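Local atomic coordinates of acid phosphatase (Bacillus anthracis, PDB entry 2I34), a protein that probably hydrolyses phosphate monoesters at acidic pH, as a magnesium-dependent acid phosphatase of the HAD superfamily. Residues I62-D67 with I120-N125. Numbering follows the deposited sequence.
Sequences IVLDLD and IYYISN. With MG (magnesium ion), chain C; WO4 (tungstate(VI)ion), chain D.
L64 presses its CD1 methyl onto CG2 of I120 at 3.5 Å, a tight carbon contact in which the leucine crosses the isoleucine at a slant. The same CG2 also sits over one face of the Y122 ring, 3.6 Å above its plane and displaced toward the rim. On the same side of the sheet I62 runs alongside I120 and points the same way: its CG1, wedged between backbone N and carbonyl carbon (chi1 61°), lies 4.0 Å from CG1 of I120. Helix 106-115 covers this side through F109 and L110. On the opposite side of the sheet V63 turns CG1 against CD1 of I123, 3.8 Å away. Between the two layers the parallel strands are joined by hydrogen bonds from Y121 N to I62 O, L64 N to Y121 O and I123 N to L64 O, the last one more bent than the others. These are neighbouring central strands of the Rossmann-like HAD fold, and the loop leaving L64 carries D65 and D67 of what appears to be the DxDx(T/V) motif. L66 swings back from that loop, laying CD2 obliquely by CD1 of Y122 at 3.6 Å and CD1 beside CB of S124. D65, its carboxylate anti to the backbone N (chi1 175°), divides its oxygens: OD2 binds magnesium and is hydrogen-bonded to T69 OG1, while OD1 lies 2.5 Å from tungsten, an arrangement consistent with the nucleophilic aspartate of HAD phosphatases facing a phosphate mimic. D67 reaches the magnesium with its backbone O, and D180 joins the coordination. Tungstate O3 accepts a straight hydrogen bond from D67 N and a weak one from L66 N; N125 N holds O4 at 2.8 Å, and K161 NZ is also hydrogen-bonded to the anion.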
# COMPACT_ATOMS: atom_id res chain seq x y z
N ILE A 62 -3.31 13.97 17.36
CA ILE A 62 -2.83 13.18 16.23
C ILE A 62 -2.35 14.13 15.14
O ILE A 62 -2.81 15.27 15.06
CB ILE A 62 -3.89 12.23 15.66
CG1 ILE A 62 -5.11 13.00 15.13
CG2 ILE A 62 -4.30 11.20 16.72
CD1 ILE A 62 -6.03 12.17 14.27
N VAL A 63 -1.41 13.65 14.33
CA VAL A 63 -0.84 14.41 13.23
C VAL A 63 -1.07 13.61 11.95
O VAL A 63 -0.82 12.40 11.90
CB VAL A 63 0.69 14.65 13.45
CG1 VAL A 63 1.39 15.10 12.19
CG2 VAL A 63 0.93 15.64 14.60
N LEU A 64 -1.57 14.30 10.93
CA LEU A 64 -1.71 13.73 9.60
C LEU A 64 -1.11 14.63 8.55
O LEU A 64 -1.28 15.86 8.59
CB LEU A 64 -3.18 13.51 9.24
CG LEU A 64 -4.07 12.81 10.29
CD1 LEU A 64 -4.81 13.84 11.14
CD2 LEU A 64 -5.03 11.84 9.59
N ASP A 65 -0.41 14.00 7.61
CA ASP A 65 -0.15 14.57 6.30
C ASP A 65 -1.47 14.78 5.55
O ASP A 65 -2.48 14.14 5.89
CB ASP A 65 0.72 13.59 5.51
CG ASP A 65 0.95 14.03 4.11
OD1 ASP A 65 1.52 15.12 3.95
OD2 ASP A 65 0.55 13.30 3.16
N LEU A 66 -1.48 15.66 4.54
CA LEU A 66 -2.67 15.83 3.68
C LEU A 66 -2.68 15.06 2.36
O LEU A 66 -3.53 14.19 2.16
CB LEU A 66 -2.96 17.32 3.42
CG LEU A 66 -3.56 18.07 4.61
CD1 LEU A 66 -3.73 19.56 4.30
CD2 LEU A 66 -4.89 17.46 5.02
N ASP A 67 -1.77 15.40 1.45
CA ASP A 67 -1.79 14.85 0.09
C ASP A 67 -1.44 13.37 0.10
O ASP A 67 -0.38 12.97 0.58
CB ASP A 67 -0.85 15.64 -0.83
CG ASP A 67 -1.22 17.11 -0.90
OD1 ASP A 67 -2.43 17.42 -0.93
OD2 ASP A 67 -0.32 17.97 -0.83
N ILE A 120 -6.39 17.59 16.32
CA ILE A 120 -5.86 17.09 15.06
C ILE A 120 -5.00 18.18 14.46
O ILE A 120 -5.42 19.34 14.41
CB ILE A 120 -6.98 16.83 14.05
CG1 ILE A 120 -7.93 15.72 14.53
CG2 ILE A 120 -6.40 16.51 12.67
CD1 ILE A 120 -9.36 15.87 14.00
N TYR A 121 -3.81 17.81 13.98
CA TYR A 121 -2.96 18.74 13.23
C TYR A 121 -2.63 18.16 11.87
O TYR A 121 -2.10 17.04 11.76
CB TYR A 121 -1.69 19.10 14.02
CG TYR A 121 -2.07 19.82 15.28
CD1 TYR A 121 -2.30 21.20 15.27
CD2 TYR A 121 -2.30 19.12 16.46
CE1 TYR A 121 -2.72 21.86 16.42
CE2 TYR A 121 -2.70 19.79 17.64
CZ TYR A 121 -2.92 21.15 17.60
OH TYR A 121 -3.34 21.81 18.73
N TYR A 122 -2.97 18.93 10.85
CA TYR A 122 -2.69 18.59 9.47
C TYR A 122 -1.37 19.26 9.13
O TYR A 122 -1.30 20.47 8.89
CB TYR A 122 -3.81 19.09 8.55
CG TYR A 122 -5.21 18.64 8.93
CD1 TYR A 122 -5.66 17.36 8.58
CD2 TYR A 122 -6.09 19.49 9.59
CE1 TYR A 122 -6.95 16.94 8.89
CE2 TYR A 122 -7.40 19.07 9.92
CZ TYR A 122 -7.82 17.78 9.55
OH TYR A 122 -9.10 17.33 9.84
N ILE A 123 -0.31 18.46 9.15
CA ILE A 123 1.01 18.97 8.90
C ILE A 123 1.35 18.53 7.48
O ILE A 123 1.57 17.35 7.23
CB ILE A 123 2.03 18.45 9.95
CG1 ILE A 123 1.62 18.93 11.34
CG2 ILE A 123 3.44 18.94 9.62
CD1 ILE A 123 2.65 18.64 12.46
N SER A 124 1.40 19.52 6.58
CA SER A 124 1.46 19.32 5.14
C SER A 124 2.51 20.23 4.50
O SER A 124 2.67 21.39 4.91
CB SER A 124 0.09 19.62 4.53
OG SER A 124 0.13 19.64 3.12
N ASN A 125 3.19 19.71 3.49
CA ASN A 125 4.16 20.46 2.72
C ASN A 125 3.58 21.23 1.54
O ASN A 125 4.32 21.79 0.74
CB ASN A 125 5.31 19.55 2.29
CG ASN A 125 6.24 19.25 3.45
OD1 ASN A 125 6.12 19.85 4.52
ND2 ASN A 125 7.17 18.33 3.24
MG MG C . 1.56 12.93 1.43
W WO4 D . 1.89 16.53 1.95
O1 WO4 D . 2.27 17.72 0.35
O2 WO4 D . 1.80 14.65 1.19
O3 WO4 D . 0.11 17.29 2.48
O4 WO4 D . 3.43 16.93 3.20
O HOH W 1 2.53 12.69 -0.45
O HOH W 2 3.39 12.89 2.45